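PDB 1HFO: migration inhibitory factor from Trichinella spiralis, which belongs to the macrophage migration inhibitory factor family, homologues of a vertebrate cytokine that assemble as trimers. Local coordinates for residues L5-A11 against I41-L47; S52-F58 against I89-Y95. One frame throughout, in Å; residues are numbered along the deposited sequence.

Contact 1: L5-A11 against I41-L47; sequences LNTNIKA and INTDQQL
T7 and T43 set their side chains side by side, pointing the same way, and their methyls meet, CG2 of T7 lying 3.6 Å from CG2 of T43. T7 turns OG1 anti to its own nitrogen (chi1 -179°), which brings CG2 against T43 while OG1 receives the I9 amide in an ST turn and bonds to A56. Two residues earlier along each strand, L5 and I41 also run alongside each other, CD2 of L5 4.2 Å from CD1 of I41, on the face covered by L87 of helix 69-87. N8 turns to the start of strand 46-49: its ND2 donates to L47 O at 3.0 Å, with the acceptor near the amide plane but ND2 39° above the carbonyl plane, and its OD1 takes a second bond from A56.

D44 clasps the chain where it leaves the strand. Its backbone N gives a short bond of 2.7 Å to I9 O, and its OD2 is met by A11 N at 3.1 Å from above the carboxylate plane. OD1 lies by the bent K10 chain, whose NZ reaches it through a water. Backbone bonds from N42 N to L5 O and from T7 N to N42 O pair the strands in parallel. This is the C-terminal end of the two parallel strands of the beta-alpha-beta unit formed by strand 2-7, helix 18-30 and strand 38-42, part of the MIF fold.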
loop_
_atom_site.group_PDB
_atom_site.type_symbol
_atom_site.label_atom_id
_atom_site.label_comp_id
_atom_site.label_asym_id
_atom_site.label_seq_id
_atom_site.Cartn_x
_atom_site.Cartn_y
_atom_site.Cartn_z
ATOM N N LEU A 5 -7.304 0.453 4.124
ATOM C CA LEU A 5 -7.179 -0.612 5.119
ATOM C C LEU A 5 -7.189 -2.001 4.508
ATOM O O LEU A 5 -7.935 -2.291 3.564
ATOM C CB LEU A 5 -8.331 -0.501 6.117
ATOM C CG LEU A 5 -8.312 -1.368 7.376
ATOM C CD1 LEU A 5 -7.245 -0.831 8.308
ATOM C CD2 LEU A 5 -9.693 -1.313 8.073
ATOM N N ASN A 6 -6.349 -2.866 5.063
ATOM C CA ASN A 6 -6.277 -4.246 4.633
ATOM C C ASN A 6 -6.704 -5.075 5.842
ATOM O O ASN A 6 -6.247 -4.841 6.964
ATOM C CB ASN A 6 -4.853 -4.600 4.215
ATOM C CG ASN A 6 -4.353 -3.705 3.107
ATOM O OD1 ASN A 6 -3.667 -2.705 3.354
ATOM N ND2 ASN A 6 -4.722 -4.036 1.877
ATOM N N THR A 7 -7.581 -6.037 5.606
ATOM C CA THR A 7 -8.094 -6.843 6.707
ATOM C C THR A 7 -8.392 -8.278 6.301
ATOM O O THR A 7 -8.613 -8.576 5.125
ATOM C CB THR A 7 -9.386 -6.190 7.265
ATOM O OG1 THR A 7 -9.886 -6.961 8.366
ATOM C CG2 THR A 7 -10.453 -6.121 6.184
ATOM N N ASN A 8 -8.414 -9.170 7.294
ATOM C CA ASN A 8 -8.712 -10.568 7.035
ATOM C C ASN A 8 -10.190 -10.903 7.202
ATOM O O ASN A 8 -10.615 -12.012 6.879
ATOM C CB ASN A 8 -7.875 -11.490 7.942
ATOM C CG ASN A 8 -7.800 -11.004 9.382
ATOM O OD1 ASN A 8 -8.663 -10.265 9.857
ATOM N ND2 ASN A 8 -6.758 -11.450 10.101
ATOM N N ILE A 9 -10.984 -9.951 7.685
ATOM C CA ILE A 9 -12.408 -10.223 7.853
ATOM C C ILE A 9 -13.089 -10.381 6.502
ATOM O O ILE A 9 -12.500 -10.109 5.456
ATOM C CB ILE A 9 -13.133 -9.119 8.651
ATOM C CG1 ILE A 9 -13.124 -7.807 7.874
ATOM C CG2 ILE A 9 -12.513 -8.960 10.017
ATOM C CD1 ILE A 9 -13.791 -6.697 8.617
ATOM N N LYS A 10 -14.341 -10.815 6.529
ATOM C CA LYS A 10 -15.104 -11.045 5.312
ATOM C C LYS A 10 -15.759 -9.772 4.785
ATOM O O LYS A 10 -16.106 -8.885 5.558
ATOM C CB LYS A 10 -16.171 -12.111 5.577
ATOM C CG LYS A 10 -15.605 -13.464 6.003
ATOM C CD LYS A 10 -16.701 -14.395 6.519
ATOM C CE LYS A 10 -17.713 -14.735 5.435
ATOM N NZ LYS A 10 -17.063 -15.416 4.275
ATOM N N ALA A 11 -15.930 -9.698 3.471
ATOM C CA ALA A 11 -16.543 -8.528 2.841
ATOM C C ALA A 11 -17.969 -8.380 3.320
ATOM O O ALA A 11 -18.467 -7.267 3.529
ATOM C CB ALA A 11 -16.529 -8.677 1.336
ATOM N N ILE A 41 -11.194 -0.254 1.451
ATOM C CA ILE A 41 -11.023 -1.383 2.364
ATOM C C ILE A 41 -10.872 -2.628 1.512
ATOM O O ILE A 41 -11.679 -2.901 0.622
ATOM C CB ILE A 41 -12.196 -1.560 3.356
ATOM C CG1 ILE A 41 -11.841 -2.668 4.355
ATOM C CG2 ILE A 41 -13.480 -1.894 2.600
ATOM C CD1 ILE A 41 -12.754 -2.708 5.587
ATOM N N ASN A 42 -9.793 -3.360 1.770
ATOM C CA ASN A 42 -9.462 -4.584 1.061
ATOM C C ASN A 42 -9.682 -5.699 2.082
ATOM O O ASN A 42 -8.939 -5.811 3.057
ATOM C CB ASN A 42 -7.998 -4.521 0.633
ATOM C CG ASN A 42 -7.576 -5.715 -0.181
ATOM O OD1 ASN A 42 -8.407 -6.451 -0.698
ATOM N ND2 ASN A 42 -6.264 -5.903 -0.317
ATOM N N THR A 43 -10.718 -6.498 1.859
ATOM C CA THR A 43 -11.087 -7.567 2.794
ATOM C C THR A 43 -10.695 -8.955 2.333
ATOM O O THR A 43 -10.188 -9.142 1.224
ATOM C CB THR A 43 -12.615 -7.580 3.020
ATOM O OG1 THR A 43 -13.273 -7.689 1.750
ATOM C CG2 THR A 43 -13.081 -6.304 3.729
ATOM N N ASP A 44 -10.967 -9.936 3.192
ATOM C CA ASP A 44 -10.680 -11.336 2.897
ATOM C C ASP A 44 -9.216 -11.565 2.547
ATOM O O ASP A 44 -8.885 -12.365 1.673
ATOM C CB ASP A 44 -11.565 -11.809 1.753
ATOM C CG ASP A 44 -13.017 -11.946 2.166
ATOM O OD1 ASP A 44 -13.304 -12.816 3.021
ATOM O OD2 ASP A 44 -13.863 -11.190 1.644
ATOM N N GLN A 45 -8.349 -10.858 3.250
ATOM C CA GLN A 45 -6.926 -10.970 2.997
ATOM C C GLN A 45 -6.279 -11.972 3.948
ATOM O O GLN A 45 -6.785 -12.248 5.040
ATOM C CB GLN A 45 -6.245 -9.616 3.171
ATOM C CG GLN A 45 -6.654 -8.562 2.158
ATOM C CD GLN A 45 -6.303 -8.933 0.742
ATOM O OE1 GLN A 45 -5.133 -8.956 0.356
ATOM N NE2 GLN A 45 -7.318 -9.225 -0.046
ATOM N N GLN A 46 -5.161 -12.524 3.502
ATOM C CA GLN A 46 -4.403 -13.454 4.310
ATOM C C GLN A 46 -3.580 -12.511 5.147
ATOM O O GLN A 46 -2.656 -11.858 4.651
ATOM C CB GLN A 46 -3.515 -14.311 3.423
ATOM C CG GLN A 46 -4.298 -15.304 2.591
ATOM C CD GLN A 46 -4.776 -16.478 3.431
ATOM O OE1 GLN A 46 -3.975 -17.122 4.112
ATOM N NE2 GLN A 46 -6.073 -16.767 3.381
ATOM N N LEU A 47 -3.926 -12.425 6.418
ATOM C CA LEU A 47 -3.243 -11.523 7.323
ATOM C C LEU A 47 -3.102 -12.117 8.711
ATOM O O LEU A 47 -4.075 -12.602 9.285
ATOM C CB LEU A 47 -4.020 -10.203 7.418
ATOM C CG LEU A 47 -3.484 -9.192 8.432
ATOM C CD1 LEU A 47 -2.195 -8.596 7.889
ATOM C CD2 LEU A 47 -4.499 -8.099 8.690
HETATM O O HOH W 1 -9.061 -13.773 5.955
HETATM O O HOH W 2 -15.595 -14.084 2.801
#

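Contact 2: S52-F58 against I89-Y95; sequences STNPAAF and IPKNRMY
Extended at chi2 (-177°) and then bent at chi3 (71°), the R93 side chain carries its guanidinium across to the carbonyls of 52-55. Both segments lead into the N-terminal ends of the parallel strands of a beta-alpha-beta unit, strand 57-63, helix 69-87 and strand 94-100, whose strands start here side by side. The guanidinium presents its edge to three backbone oxygens, all near its plane. NH2 donates to N54 O at 2.9 Å in a fairly straight bond (166°), and more weakly to S52 O; NE donates to P55 O, also at 2.9 Å. Both N54 O and P55 O are approached from well above their carbonyl planes, so the loop offers its oxygens obliquely to a flat donor. N8 gives N54 O a further bond, while F49 O receives NH1, which helps to fix the rotation of the group. Several bonds from one planar cation tie together the carbonyls of 52-55, and the converging carbonyl dipoles would probably stabilise its positive charge.

Beside the arginine, I89 packs with both branches of its side chain. CG2 sits 3.5 Å from A56 CA, and CD1 lies 3.8 Å from A57 CB, which also meets CG of M94. This apolar patch continues onto strand 2-7 through L5 and T7. On the other face of the sheet F58 and Y95 approach through their CB atoms, and their rings diverge toward a second subunit, where the Y95 hydroxyl bonds to Y36 of that chain. The strand pairing itself begins with A57 N donating to R93 O and continues with Y95 N donating to A57 O, each at 3.1 Å.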
loop_
_atom_site.group_PDB
_atom_site.type_symbol
_atom_site.label_atom_id
_atom_site.label_comp_id
_atom_site.label_asym_id
_atom_site.label_seq_id
_atom_site.Cartn_x
_atom_site.Cartn_y
_atom_site.Cartn_z
ATOM N N SER A 52 -1.416 -14.769 14.855
ATOM C CA SER A 52 -2.734 -15.383 14.745
ATOM C C SER A 52 -3.505 -14.764 13.598
ATOM O O SER A 52 -3.339 -13.583 13.281
ATOM C CB SER A 52 -3.520 -15.235 16.047
ATOM O OG SER A 52 -3.543 -13.898 16.499
ATOM N N THR A 53 -4.339 -15.584 12.971
ATOM C CA THR A 53 -5.138 -15.152 11.843
ATOM C C THR A 53 -6.511 -14.632 12.274
ATOM O O THR A 53 -7.424 -14.553 11.460
ATOM C CB THR A 53 -5.322 -16.310 10.845
ATOM O OG1 THR A 53 -5.918 -15.820 9.642
ATOM C CG2 THR A 53 -6.216 -17.384 11.434
ATOM N N ASN A 54 -6.661 -14.280 13.547
ATOM C CA ASN A 54 -7.940 -13.757 14.021
ATOM C C ASN A 54 -8.101 -12.344 13.474
ATOM O O ASN A 54 -7.113 -11.711 13.111
ATOM C CB ASN A 54 -7.995 -13.735 15.549
ATOM C CG ASN A 54 -8.160 -15.126 16.141
ATOM O OD1 ASN A 54 -8.816 -15.980 15.550
ATOM N ND2 ASN A 54 -7.580 -15.353 17.315
ATOM N N PRO A 55 -9.346 -11.835 13.413
ATOM C CA PRO A 55 -9.615 -10.487 12.905
ATOM C C PRO A 55 -8.558 -9.443 13.272
ATOM O O PRO A 55 -8.277 -9.194 14.447
ATOM C CB PRO A 55 -10.985 -10.170 13.499
ATOM C CG PRO A 55 -11.664 -11.503 13.415
ATOM C CD PRO A 55 -10.592 -12.462 13.902
ATOM N N ALA A 56 -8.009 -8.810 12.239
ATOM C CA ALA A 56 -6.972 -7.800 12.377
ATOM C C ALA A 56 -6.975 -6.964 11.106
ATOM O O ALA A 56 -7.625 -7.329 10.130
ATOM C CB ALA A 56 -5.608 -8.472 12.528
ATOM N N ALA A 57 -6.208 -5.876 11.127
ATOM C CA ALA A 57 -6.073 -4.990 9.971
ATOM C C ALA A 57 -4.911 -4.023 10.151
ATOM O O ALA A 57 -4.442 -3.793 11.257
ATOM C CB ALA A 57 -7.378 -4.197 9.756
ATOM N N PHE A 58 -4.432 -3.460 9.045
ATOM C CA PHE A 58 -3.384 -2.459 9.123
ATOM C C PHE A 58 -3.718 -1.570 7.942
ATOM O O PHE A 58 -4.254 -2.048 6.929
ATOM C CB PHE A 58 -1.985 -3.085 8.980
ATOM C CG PHE A 58 -1.667 -3.574 7.595
ATOM C CD1 PHE A 58 -1.054 -2.729 6.675
ATOM C CD2 PHE A 58 -1.937 -4.883 7.221
ATOM C CE1 PHE A 58 -0.710 -3.188 5.400
ATOM C CE2 PHE A 58 -1.596 -5.354 5.942
ATOM C CZ PHE A 58 -0.982 -4.503 5.035
ATOM N N ILE A 89 -13.144 -5.415 14.880
ATOM C CA ILE A 89 -11.748 -5.813 15.086
ATOM C C ILE A 89 -11.173 -5.208 16.365
ATOM O O ILE A 89 -11.345 -4.020 16.636
ATOM C CB ILE A 89 -10.851 -5.365 13.899
ATOM C CG1 ILE A 89 -11.404 -5.889 12.573
ATOM C CG2 ILE A 89 -9.433 -5.902 14.091
ATOM C CD1 ILE A 89 -10.598 -5.409 11.347
ATOM N N PRO A 90 -10.482 -6.028 17.183
ATOM C CA PRO A 90 -9.887 -5.550 18.432
ATOM C C PRO A 90 -8.867 -4.441 18.165
ATOM O O PRO A 90 -8.079 -4.532 17.226
ATOM C CB PRO A 90 -9.220 -6.802 19.004
ATOM C CG PRO A 90 -10.031 -7.923 18.438
ATOM C CD PRO A 90 -10.300 -7.482 17.027
ATOM N N LYS A 91 -8.875 -3.414 19.004
ATOM C CA LYS A 91 -7.962 -2.291 18.845
ATOM C C LYS A 91 -6.483 -2.652 18.933
ATOM O O LYS A 91 -5.642 -1.938 18.387
ATOM C CB LYS A 91 -8.291 -1.204 19.862
ATOM C CG LYS A 91 -9.705 -0.686 19.739
ATOM C CD LYS A 91 -9.944 0.460 20.685
ATOM C CE LYS A 91 -11.360 0.998 20.539
ATOM N NZ LYS A 91 -11.596 2.068 21.540
ATOM N N ASN A 92 -6.151 -3.744 19.621
ATOM C CA ASN A 92 -4.751 -4.147 19.706
ATOM C C ASN A 92 -4.343 -5.043 18.546
ATOM O O ASN A 92 -3.243 -5.602 18.554
ATOM C CB ASN A 92 -4.432 -4.853 21.039
ATOM C CG ASN A 92 -5.320 -6.062 21.319
ATOM O OD1 ASN A 92 -5.962 -6.626 20.431
ATOM N ND2 ASN A 92 -5.337 -6.480 22.583
ATOM N N ARG A 93 -5.225 -5.179 17.553
ATOM C CA ARG A 93 -4.938 -5.986 16.378
ATOM C C ARG A 93 -5.053 -5.150 15.112
ATOM O O ARG A 93 -5.406 -5.657 14.062
ATOM C CB ARG A 93 -5.867 -7.189 16.287
ATOM C CG ARG A 93 -5.594 -8.218 17.389
ATOM C CD ARG A 93 -6.482 -9.431 17.241
ATOM N NE ARG A 93 -6.136 -10.263 16.097
ATOM C CZ ARG A 93 -5.001 -10.946 15.979
ATOM N NH1 ARG A 93 -4.086 -10.896 16.948
ATOM N NH2 ARG A 93 -4.784 -11.685 14.896
ATOM N N MET A 94 -4.746 -3.866 15.248
ATOM C CA MET A 94 -4.776 -2.942 14.111
ATOM C C MET A 94 -3.662 -1.908 14.181
ATOM O O MET A 94 -3.335 -1.385 15.246
ATOM C CB MET A 94 -6.113 -2.199 14.045
ATOM C CG MET A 94 -7.291 -3.062 13.695
ATOM S SD MET A 94 -8.753 -2.034 13.428
ATOM C CE MET A 94 -9.113 -1.517 15.071
ATOM N N TYR A 95 -3.071 -1.616 13.023
ATOM C CA TYR A 95 -2.041 -0.599 12.944
ATOM C C TYR A 95 -2.494 0.411 11.906
ATOM O O TYR A 95 -3.062 0.028 10.888
ATOM C CB TYR A 95 -0.719 -1.164 12.434
ATOM C CG TYR A 95 0.131 -1.862 13.453
ATOM C CD1 TYR A 95 0.481 -1.237 14.648
ATOM C CD2 TYR A 95 0.642 -3.127 13.191
ATOM C CE1 TYR A 95 1.335 -1.873 15.563
ATOM C CE2 TYR A 95 1.493 -3.767 14.094
ATOM C CZ TYR A 95 1.832 -3.136 15.272
ATOM O OH TYR A 95 2.674 -3.781 16.160
#

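In the fold
The two contacts come in series along the chain, contact 1 closing before contact 2 opens, with strand 46-49 beginning inside contact 1 and leading on toward contact 2. Each belongs to one beta-alpha-beta unit, and their centres lie about 10 Å apart on the same side of the chain's centre. They share the mixed four-stranded sheet: strands 2-7 and 57-63 are antiparallel neighbours at its middle, flanked by 38-42 and 94-100, so the contacts sit at the same end of the two halves. Side chains of contact 1 bond to the backbone that opens strand 57-63, joining these halves. Both contacts also touch the second subunit, where strands extend the sheet across the interface of the trimer.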